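Local coordinates for immunity protein 52 domain-containing protein (Burkholderia pseudomallei K96243, PDB 4RHO) that is of unknown function but, as an immunity protein 52 family member, probably neutralises a bacterial toxin, at residues Q199-A204 against N241-R246; L192-T197 against Q250-A255; M57-W62 against P76-D81. All coordinates share one frame; numbering follows the deposited sequence.

Contact 1: residues Q199-A204 against N241-R246; sequences QQVPEA and NRIEIR
A type I beta turn from Val201 to Ala204 lies on helix 234-249, and a side-on salt bridge between Glu203 of the turn and Arg246 of the helix ties the two together. Arg246 presents NE and NH2 to the carboxylate: NH2 donates to Glu203 OE2 over 2.7 Å, and NE reaches Glu203 OE1 at 3.0 Å and OE2 at the same distance. Glu203 OE2 thus takes two N-H groups and a third donor, a water at 2.7 Å, which in turn accepts from NE of Arg242. All the Arg246 bonds stay close to the guanidinium plane, yet the carboxylate plane is turned 37° from it, so the pair is twisted rather than coplanar. Arg246 arrives by a chain bent at both chi2 (70°) and chi3 (64°), which folds the guanidinium back toward the turn, and its CG rests 3.3 Å from Gln200 O. Pro202 CG lies over one face of this guanidinium, with CD nearest NE. Arg242 NH2 lies 3.5 Å from the Glu203 CG methylene, and its guanidinium reaches the carboxylate through the water, without a direct salt bridge; the second positive charge would probably favour the ionised form of Glu203. Beneath the polar layer Ile243 supplies the apolar floor: CG2 meets Val201 CG1 at 3.8 Å, CG1 lies under Glu203 CB, and CD1 reaches Ala204 CA. The turn packs on helix 234-249, where Val201 also touches Leu247, and Ile221 of strand 215-222 touches both Ala204 and Ile243.

Contact 2: residues L192-T197 against Q250-A255; sequences LPKVIT and QDLLPA
Lys194 leaves its backbone with CG opposite the carbonyl carbon (chi1 -76°) and bends at chi3 (-75°), and this course carries NZ across to the backbone of Leu252. There NZ donates to Leu252 O at 2.8 Å. The ammonium stands above the carbonyl plane, 44° out of it, and CE follows at 3.5 Å from the same oxygen. Leu192 shares this oxygen as a neighbour: its CD1 lies 3.5 Å from Leu252 O, placing a methyl group beside the polar bond. The two branches of Leu192 then divide their partners, CD1 meeting Leu253 CD1 at 4.3 Å and CD2 meeting the ring of Pro254 at CD, also 4.3 Å away. These are loose apolar touches, and the lysine bond is the one hydrogen bond between the segments. The backbone on the lysine side is shaped by an inverse gamma turn centred on Pro193, which follows directly on strand 189-192; Thr219 OG1 then bonds both Lys194 O and Ile196 N. Leu253 also packs on Leu247 and Val248 of helix 234-249. On the other side the chain leaves that helix through a Schellman motif, with Asp251 at positive phi as C-prime, Leu252 N bonded to Leu247 O and Asp251 N to Val248 O. Contact 2 is thus a side-chain-to-backbone tie between a strand exit and a Schellman-capped helix end.

Contact 3: residues M57-W62 against P76-D81; sequences MAHANW and PAFDAD
The Phe78 ring has Ala77 CB over one face and His59 CD2 over the opposite one, each 3.7 Å above the plane and displaced toward the rim, while His59 O and Trp62 CG lie at its edge in plane. The histidine meets it edge-on, giving a T-shaped (edge-to-face) pair with centroids 5.1 Å apart and planes at 76°. This aromatic cluster joins the loops before and after the short edge strand 63-64 of the antiparallel sheet. His59 CG lies anti to its carbonyl carbon (chi1 -77°), and the ring's turn about chi2 presents CD2 to the phenyl face; its NE2 is bonded to Ser44 O of helix 36-51. Trp62 and Phe78 lie side by side and point the same way, with Trp62 CB 3.6 Å from Phe78 CE2. Both reach toward Ile108 of strand 107-109, while Val47 of helix 36-51 meets Trp62 and His59. The indole has its own tether within the segment: NE1 donates to Met57 O (selenomethionine) at 2.8 Å, from well above the carbonyl plane, which limits rotation of the ring. Between the backbones Ala77 N bonds Trp62 O at 3.0 Å, nearly straight at 171°, and a CA-H...O contact from Pro76 CA meets the same oxygen. One water adds a bridge, accepting from Phe78 N at 3.0 Å and lying within donating distance of His59 O at 2.7 Å and Trp62 O at 2.6 Å.

Contacts 1 and 2 form one continuous patch: their centres are 11 Å apart, and contact 1 is nested along the chain inside the loop that contact 2 closes. They touch where Gln200 O lies 2.6 Å from Gln250 NE2, a weak hydrogen bond, and where Val201 CG2 packs on Ile196 CG2 at 3.7 Å. Together they fasten the 192-204 loop to helix 234-249 and to the segment that follows it. Contact 3 closes earlier in the chain, on the opposite side of the chain's centre, about 40 Å from contact 1 and 36 Å from contact 2 between centres, and touches neither. The contacts thus secure loops toward the two ends of the sheet.

Contact 1: residues Q199-A204 against N241-R246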
loop_
_atom_site.group_PDB
_atom_site.type_symbol
_atom_site.label_atom_id
_atom_site.label_comp_id
_atom_site.label_asym_id
_atom_site.label_seq_id
_atom_site.Cartn_x
_atom_site.Cartn_y
_atom_site.Cartn_z
ATOM N N GLN A 199 23.941 8.288 9.920
ATOM C CA GLN A 199 25.268 8.352 9.298
ATOM C C GLN A 199 25.206 7.889 7.826
ATOM O O GLN A 199 25.917 8.430 6.980
ATOM C CB GLN A 199 26.271 7.490 10.092
ATOM C CG GLN A 199 27.724 7.632 9.619
ATOM C CD GLN A 199 28.675 6.758 10.416
ATOM O OE1 GLN A 199 28.300 6.134 11.419
ATOM N NE2 GLN A 199 29.931 6.712 9.995
ATOM N N GLN A 200 24.319 6.916 7.521
ATOM C CA GLN A 200 24.171 6.398 6.166
ATOM C C GLN A 200 23.384 7.360 5.281
ATOM O O GLN A 200 23.745 7.551 4.125
ATOM C CB GLN A 200 23.495 5.034 6.182
ATOM C CG GLN A 200 24.366 3.934 6.751
ATOM C CD GLN A 200 23.587 2.665 6.940
ATOM O OE1 GLN A 200 22.615 2.612 7.694
ATOM N NE2 GLN A 200 24.015 1.603 6.282
ATOM N N VAL A 201 22.262 7.912 5.796
ATOM C CA VAL A 201 21.405 8.811 4.996
ATOM C C VAL A 201 21.204 10.143 5.744
ATOM O O VAL A 201 20.190 10.335 6.418
ATOM C CB VAL A 201 20.034 8.141 4.643
ATOM C CG1 VAL A 201 19.260 8.979 3.622
ATOM C CG2 VAL A 201 20.237 6.724 4.127
ATOM N N PRO A 202 22.171 11.085 5.639
ATOM C CA PRO A 202 22.049 12.341 6.405
ATOM C C PRO A 202 20.995 13.305 5.810
ATOM O O PRO A 202 20.590 14.256 6.487
ATOM C CB PRO A 202 23.454 12.936 6.336
ATOM C CG PRO A 202 24.046 12.369 5.108
ATOM C CD PRO A 202 23.467 11.003 4.928
ATOM N N GLU A 203 20.515 13.027 4.562
ATOM C CA GLU A 203 19.490 13.869 3.898
ATOM C C GLU A 203 18.078 13.572 4.439
ATOM O O GLU A 203 17.177 14.406 4.287
ATOM C CB GLU A 203 19.506 13.658 2.360
ATOM C CG GLU A 203 20.783 14.115 1.681
ATOM C CD GLU A 203 21.834 13.036 1.508
ATOM O OE1 GLU A 203 21.743 11.997 2.201
ATOM O OE2 GLU A 203 22.740 13.223 0.666
ATOM N N ALA A 204 17.862 12.349 4.981
ATOM C CA ALA A 204 16.534 11.924 5.447
ATOM C C ALA A 204 16.000 12.860 6.540
ATOM O O ALA A 204 16.730 13.212 7.461
ATOM C CB ALA A 204 16.590 10.493 5.964
ATOM N N ASN A 241 14.824 12.637 -4.356
ATOM C CA ASN A 241 15.817 12.227 -5.352
ATOM C C ASN A 241 17.222 12.099 -4.720
ATOM O O ASN A 241 17.918 11.112 -4.968
ATOM C CB ASN A 241 15.849 13.220 -6.527
ATOM C CG ASN A 241 14.680 13.078 -7.484
ATOM O OD1 ASN A 241 13.903 12.113 -7.432
ATOM N ND2 ASN A 241 14.559 14.007 -8.398
ATOM N N ARG A 242 17.617 13.085 -3.870
ATOM C CA ARG A 242 18.911 13.056 -3.167
ATOM C C ARG A 242 19.024 11.823 -2.261
ATOM O O ARG A 242 20.096 11.211 -2.181
ATOM C CB ARG A 242 19.101 14.332 -2.339
ATOM C CG ARG A 242 19.417 15.573 -3.180
ATOM C CD ARG A 242 19.356 16.828 -2.339
ATOM N NE ARG A 242 20.301 16.777 -1.221
ATOM C CZ ARG A 242 20.234 17.574 -0.161
ATOM N NH1 ARG A 242 19.242 18.448 -0.040
ATOM N NH2 ARG A 242 21.131 17.471 0.810
ATOM N N ILE A 243 17.923 11.463 -1.566
ATOM C CA ILE A 243 17.904 10.295 -0.680
ATOM C C ILE A 243 18.063 8.999 -1.505
ATOM O O ILE A 243 18.809 8.108 -1.101
ATOM C CB ILE A 243 16.609 10.270 0.186
ATOM C CG1 ILE A 243 16.563 11.490 1.139
ATOM C CG2 ILE A 243 16.496 8.939 0.979
ATOM C CD1 ILE A 243 15.266 11.659 1.870
ATOM N N GLU A 244 17.410 8.932 -2.696
ATOM C CA GLU A 244 17.527 7.765 -3.598
ATOM C C GLU A 244 18.975 7.563 -4.035
ATOM O O GLU A 244 19.488 6.443 -3.968
ATOM C CB GLU A 244 16.619 7.936 -4.829
ATOM C CG GLU A 244 15.147 7.767 -4.512
ATOM C CD GLU A 244 14.191 8.408 -5.500
ATOM O OE1 GLU A 244 14.665 9.039 -6.470
ATOM O OE2 GLU A 244 12.965 8.341 -5.259
ATOM N N ILE A 245 19.654 8.660 -4.430
ATOM C CA ILE A 245 21.060 8.625 -4.848
ATOM C C ILE A 245 21.958 8.167 -3.669
ATOM O O ILE A 245 22.823 7.311 -3.854
ATOM C CB ILE A 245 21.496 10.019 -5.395
ATOM C CG1 ILE A 245 20.709 10.374 -6.697
ATOM C CG2 ILE A 245 23.023 10.076 -5.625
ATOM C CD1 ILE A 245 20.895 11.861 -7.189
ATOM N N ARG A 246 21.696 8.691 -2.453
ATOM C CA ARG A 246 22.452 8.308 -1.251
ATOM C C ARG A 246 22.305 6.792 -0.959
ATOM O O ARG A 246 23.300 6.116 -0.692
ATOM C CB ARG A 246 21.983 9.133 -0.036
ATOM C CG ARG A 246 22.728 8.796 1.270
ATOM C CD ARG A 246 24.168 9.269 1.240
ATOM N NE ARG A 246 24.256 10.726 1.157
ATOM C CZ ARG A 246 25.389 11.387 0.968
ATOM N NH1 ARG A 246 26.530 10.729 0.820
ATOM N NH2 ARG A 246 25.388 12.710 0.897
HETATM O O HOH W 1 22.975 15.422 -0.940
#

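Contact 2: residues L192-T197 against Q250-A255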
loop_
_atom_site.group_PDB
_atom_site.type_symbol
_atom_site.label_atom_id
_atom_site.label_comp_id
_atom_site.label_asym_id
_atom_site.label_seq_id
_atom_site.Cartn_x
_atom_site.Cartn_y
_atom_site.Cartn_z
ATOM N N LEU A 192 12.433 -0.220 4.131
ATOM C CA LEU A 192 13.335 -1.295 3.739
ATOM C C LEU A 192 13.640 -2.175 4.946
ATOM O O LEU A 192 13.795 -1.666 6.052
ATOM C CB LEU A 192 14.641 -0.724 3.134
ATOM C CG LEU A 192 14.495 0.001 1.789
ATOM C CD1 LEU A 192 15.760 0.718 1.425
ATOM C CD2 LEU A 192 14.093 -0.972 0.675
ATOM N N PRO A 193 13.649 -3.518 4.782
ATOM C CA PRO A 193 13.857 -4.395 5.957
ATOM C C PRO A 193 15.329 -4.425 6.402
ATOM O O PRO A 193 15.899 -5.495 6.607
ATOM C CB PRO A 193 13.380 -5.763 5.465
ATOM C CG PRO A 193 13.599 -5.733 4.001
ATOM C CD PRO A 193 13.431 -4.297 3.547
ATOM N N LYS A 194 15.926 -3.243 6.573
ATOM C CA LYS A 194 17.303 -3.101 7.034
ATOM C C LYS A 194 17.397 -1.987 8.049
ATOM O O LYS A 194 16.553 -1.080 8.051
ATOM C CB LYS A 194 18.255 -2.825 5.838
ATOM C CG LYS A 194 18.557 -4.070 4.998
ATOM C CD LYS A 194 19.416 -3.753 3.759
ATOM C CE LYS A 194 18.619 -3.075 2.661
ATOM N NZ LYS A 194 19.376 -3.005 1.391
ATOM N N VAL A 195 18.397 -2.048 8.937
ATOM C CA VAL A 195 18.626 -0.977 9.898
ATOM C C VAL A 195 19.405 0.138 9.213
ATOM O O VAL A 195 20.571 -0.052 8.858
ATOM C CB VAL A 195 19.348 -1.488 11.180
ATOM C CG1 VAL A 195 19.621 -0.332 12.156
ATOM C CG2 VAL A 195 18.535 -2.595 11.861
ATOM N N ILE A 196 18.722 1.247 8.898
ATOM C CA ILE A 196 19.334 2.368 8.197
ATOM C C ILE A 196 19.539 3.533 9.172
ATOM O O ILE A 196 18.605 3.912 9.886
ATOM C CB ILE A 196 18.476 2.776 6.968
ATOM C CG1 ILE A 196 18.421 1.617 5.936
ATOM C CG2 ILE A 196 19.006 4.072 6.327
ATOM C CD1 ILE A 196 17.498 1.847 4.782
ATOM N N THR A 197 20.784 4.056 9.254
ATOM C CA THR A 197 21.145 5.043 10.269
ATOM C C THR A 197 21.273 6.457 9.684
ATOM O O THR A 197 21.308 6.638 8.462
ATOM C CB THR A 197 22.462 4.637 10.969
ATOM O OG1 THR A 197 23.520 4.631 10.007
ATOM C CG2 THR A 197 22.365 3.266 11.665
ATOM N N GLN A 250 25.412 3.552 -1.293
ATOM C CA GLN A 250 25.840 2.655 -0.208
ATOM C C GLN A 250 25.256 1.234 -0.378
ATOM O O GLN A 250 25.255 0.450 0.578
ATOM C CB GLN A 250 25.434 3.227 1.147
ATOM C CG GLN A 250 26.216 4.473 1.538
ATOM C CD GLN A 250 25.713 5.047 2.819
ATOM O OE1 GLN A 250 26.399 5.040 3.839
ATOM N NE2 GLN A 250 24.463 5.473 2.822
ATOM N N ASP A 251 24.788 0.897 -1.617
ATOM C CA ASP A 251 24.197 -0.421 -1.945
ATOM C C ASP A 251 23.085 -0.801 -0.926
ATOM O O ASP A 251 23.072 -1.922 -0.409
ATOM C CB ASP A 251 25.290 -1.524 -2.004
ATOM C CG ASP A 251 24.901 -2.745 -2.848
ATOM O OD1 ASP A 251 23.771 -2.752 -3.410
ATOM O OD2 ASP A 251 25.741 -3.660 -2.988
ATOM N N LEU A 252 22.159 0.136 -0.653
ATOM C CA LEU A 252 21.041 -0.110 0.268
ATOM C C LEU A 252 19.725 -0.228 -0.497
ATOM O O LEU A 252 18.725 -0.678 0.061
ATOM C CB LEU A 252 20.942 1.022 1.322
ATOM C CG LEU A 252 22.100 1.107 2.327
ATOM C CD1 LEU A 252 22.043 2.405 3.116
ATOM C CD2 LEU A 252 22.096 -0.091 3.273
ATOM N N LEU A 253 19.723 0.180 -1.777
ATOM C CA LEU A 253 18.518 0.154 -2.588
ATOM C C LEU A 253 18.581 -0.987 -3.635
ATOM O O LEU A 253 19.378 -0.933 -4.570
ATOM C CB LEU A 253 18.313 1.519 -3.283
ATOM C CG LEU A 253 16.914 1.782 -3.835
ATOM C CD1 LEU A 253 15.875 1.758 -2.725
ATOM C CD2 LEU A 253 16.860 3.104 -4.559
ATOM N N PRO A 254 17.763 -2.042 -3.471
ATOM C CA PRO A 254 17.812 -3.150 -4.435
ATOM C C PRO A 254 17.057 -2.825 -5.718
ATOM O O PRO A 254 16.198 -1.950 -5.722
ATOM C CB PRO A 254 17.150 -4.300 -3.679
ATOM C CG PRO A 254 16.177 -3.638 -2.764
ATOM C CD PRO A 254 16.775 -2.293 -2.392
ATOM N N ALA A 255 17.353 -3.550 -6.801
ATOM C CA ALA A 255 16.599 -3.412 -8.054
ATOM C C ALA A 255 15.286 -4.166 -7.960
ATOM O O ALA A 255 15.221 -5.197 -7.289
ATOM C CB ALA A 255 17.424 -3.935 -9.224
#

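Contact 3: residues M57-W62 against P76-D81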
loop_
_atom_site.group_PDB
_atom_site.type_symbol
_atom_site.label_atom_id
_atom_site.label_comp_id
_atom_site.label_asym_id
_atom_site.label_seq_id
_atom_site.Cartn_x
_atom_site.Cartn_y
_atom_site.Cartn_z
HETATM N N MSE A 57 -13.374 5.441 6.888
HETATM C CA MSE A 57 -12.619 4.213 6.628
HETATM C C MSE A 57 -13.115 3.042 7.503
HETATM O O MSE A 57 -12.507 1.967 7.488
HETATM C CB MSE A 57 -11.120 4.449 6.871
HETATM C CG MSE A 57 -10.544 5.587 6.051
HETATM SE SE MSE A 57 -10.575 5.238 4.162
HETATM C CE MSE A 57 -9.875 6.932 3.543
ATOM N N ALA A 58 -14.220 3.253 8.269
ATOM C CA ALA A 58 -14.782 2.214 9.153
ATOM C C ALA A 58 -15.016 0.889 8.389
ATOM O O ALA A 58 -15.486 0.909 7.245
ATOM C CB ALA A 58 -16.086 2.701 9.768
ATOM N N HIS A 59 -14.687 -0.265 9.036
ATOM C CA HIS A 59 -14.785 -1.606 8.415
ATOM C C HIS A 59 -16.163 -1.859 7.777
ATOM O O HIS A 59 -16.244 -2.524 6.742
ATOM C CB HIS A 59 -14.498 -2.701 9.453
ATOM C CG HIS A 59 -13.047 -2.875 9.765
ATOM N ND1 HIS A 59 -12.442 -2.175 10.792
ATOM C CD2 HIS A 59 -12.141 -3.719 9.217
ATOM C CE1 HIS A 59 -11.186 -2.586 10.815
ATOM N NE2 HIS A 59 -10.957 -3.514 9.882
ATOM N N ALA A 60 -17.248 -1.384 8.431
ATOM C CA ALA A 60 -18.627 -1.652 7.984
ATOM C C ALA A 60 -18.916 -1.057 6.578
ATOM O O ALA A 60 -19.801 -1.551 5.874
ATOM C CB ALA A 60 -19.615 -1.096 8.991
ATOM N N ASN A 61 -18.180 0.003 6.190
ATOM C CA ASN A 61 -18.408 0.698 4.912
ATOM C C ASN A 61 -17.724 -0.027 3.740
ATOM O O ASN A 61 -18.104 0.181 2.587
ATOM C CB ASN A 61 -17.896 2.153 4.992
ATOM C CG ASN A 61 -18.493 2.953 6.127
ATOM O OD1 ASN A 61 -19.578 2.649 6.635
ATOM N ND2 ASN A 61 -17.813 4.020 6.519
ATOM N N TRP A 62 -16.680 -0.837 4.034
ATOM C CA TRP A 62 -15.864 -1.471 2.994
ATOM C C TRP A 62 -16.639 -2.565 2.243
ATOM O O TRP A 62 -17.376 -3.346 2.853
ATOM C CB TRP A 62 -14.569 -2.040 3.588
ATOM C CG TRP A 62 -13.568 -0.973 3.933
ATOM C CD1 TRP A 62 -13.620 -0.112 4.990
ATOM C CD2 TRP A 62 -12.456 -0.551 3.127
ATOM N NE1 TRP A 62 -12.622 0.831 4.883
ATOM C CE2 TRP A 62 -11.866 0.558 3.773
ATOM C CE3 TRP A 62 -11.876 -1.028 1.942
ATOM C CZ2 TRP A 62 -10.737 1.212 3.260
ATOM C CZ3 TRP A 62 -10.755 -0.384 1.437
ATOM C CH2 TRP A 62 -10.196 0.719 2.095
ATOM N N PRO A 76 -20.476 -6.600 1.469
ATOM C CA PRO A 76 -19.537 -6.020 2.445
ATOM C C PRO A 76 -18.310 -6.909 2.624
ATOM O O PRO A 76 -18.427 -8.137 2.589
ATOM C CB PRO A 76 -20.371 -5.933 3.741
ATOM C CG PRO A 76 -21.801 -6.190 3.311
ATOM C CD PRO A 76 -21.717 -7.055 2.115
ATOM N N ALA A 77 -17.124 -6.293 2.751
ATOM C CA ALA A 77 -15.868 -7.032 2.842
ATOM C C ALA A 77 -15.720 -7.737 4.191
ATOM O O ALA A 77 -15.104 -8.801 4.262
ATOM C CB ALA A 77 -14.697 -6.093 2.619
ATOM N N PHE A 78 -16.230 -7.115 5.277
ATOM C CA PHE A 78 -16.019 -7.636 6.626
ATOM C C PHE A 78 -17.327 -7.748 7.400
ATOM O O PHE A 78 -18.295 -7.048 7.088
ATOM C CB PHE A 78 -15.034 -6.728 7.410
ATOM C CG PHE A 78 -13.837 -6.265 6.617
ATOM C CD1 PHE A 78 -12.758 -7.113 6.394
ATOM C CD2 PHE A 78 -13.756 -4.959 6.149
ATOM C CE1 PHE A 78 -11.652 -6.684 5.658
ATOM C CE2 PHE A 78 -12.637 -4.524 5.435
ATOM C CZ PHE A 78 -11.589 -5.386 5.200
ATOM N N ASP A 79 -17.322 -8.557 8.487
ATOM C CA ASP A 79 -18.418 -8.589 9.447
ATOM C C ASP A 79 -18.335 -7.365 10.369
ATOM O O ASP A 79 -17.373 -6.596 10.282
ATOM C CB ASP A 79 -18.382 -9.899 10.277
ATOM C CG ASP A 79 -18.686 -11.158 9.474
ATOM O OD1 ASP A 79 -19.615 -11.118 8.633
ATOM O OD2 ASP A 79 -18.094 -12.218 9.788
ATOM N N ALA A 80 -19.316 -7.204 11.277
ATOM C CA ALA A 80 -19.337 -6.070 12.215
ATOM C C ALA A 80 -18.077 -6.056 13.121
ATOM O O ALA A 80 -17.638 -4.984 13.553
ATOM C CB ALA A 80 -20.591 -6.122 13.069
ATOM N N ASP A 81 -17.488 -7.247 13.378
ATOM C CA ASP A 81 -16.304 -7.375 14.238
ATOM C C ASP A 81 -14.985 -7.109 13.447
ATOM O O ASP A 81 -13.917 -6.991 14.048
ATOM C CB ASP A 81 -16.262 -8.772 14.896
ATOM C CG ASP A 81 -16.568 -9.918 13.938
ATOM O OD1 ASP A 81 -16.125 -9.850 12.768
ATOM O OD2 ASP A 81 -17.216 -10.896 14.372
HETATM O O HOH W 2 -17.520 -4.357 5.259
#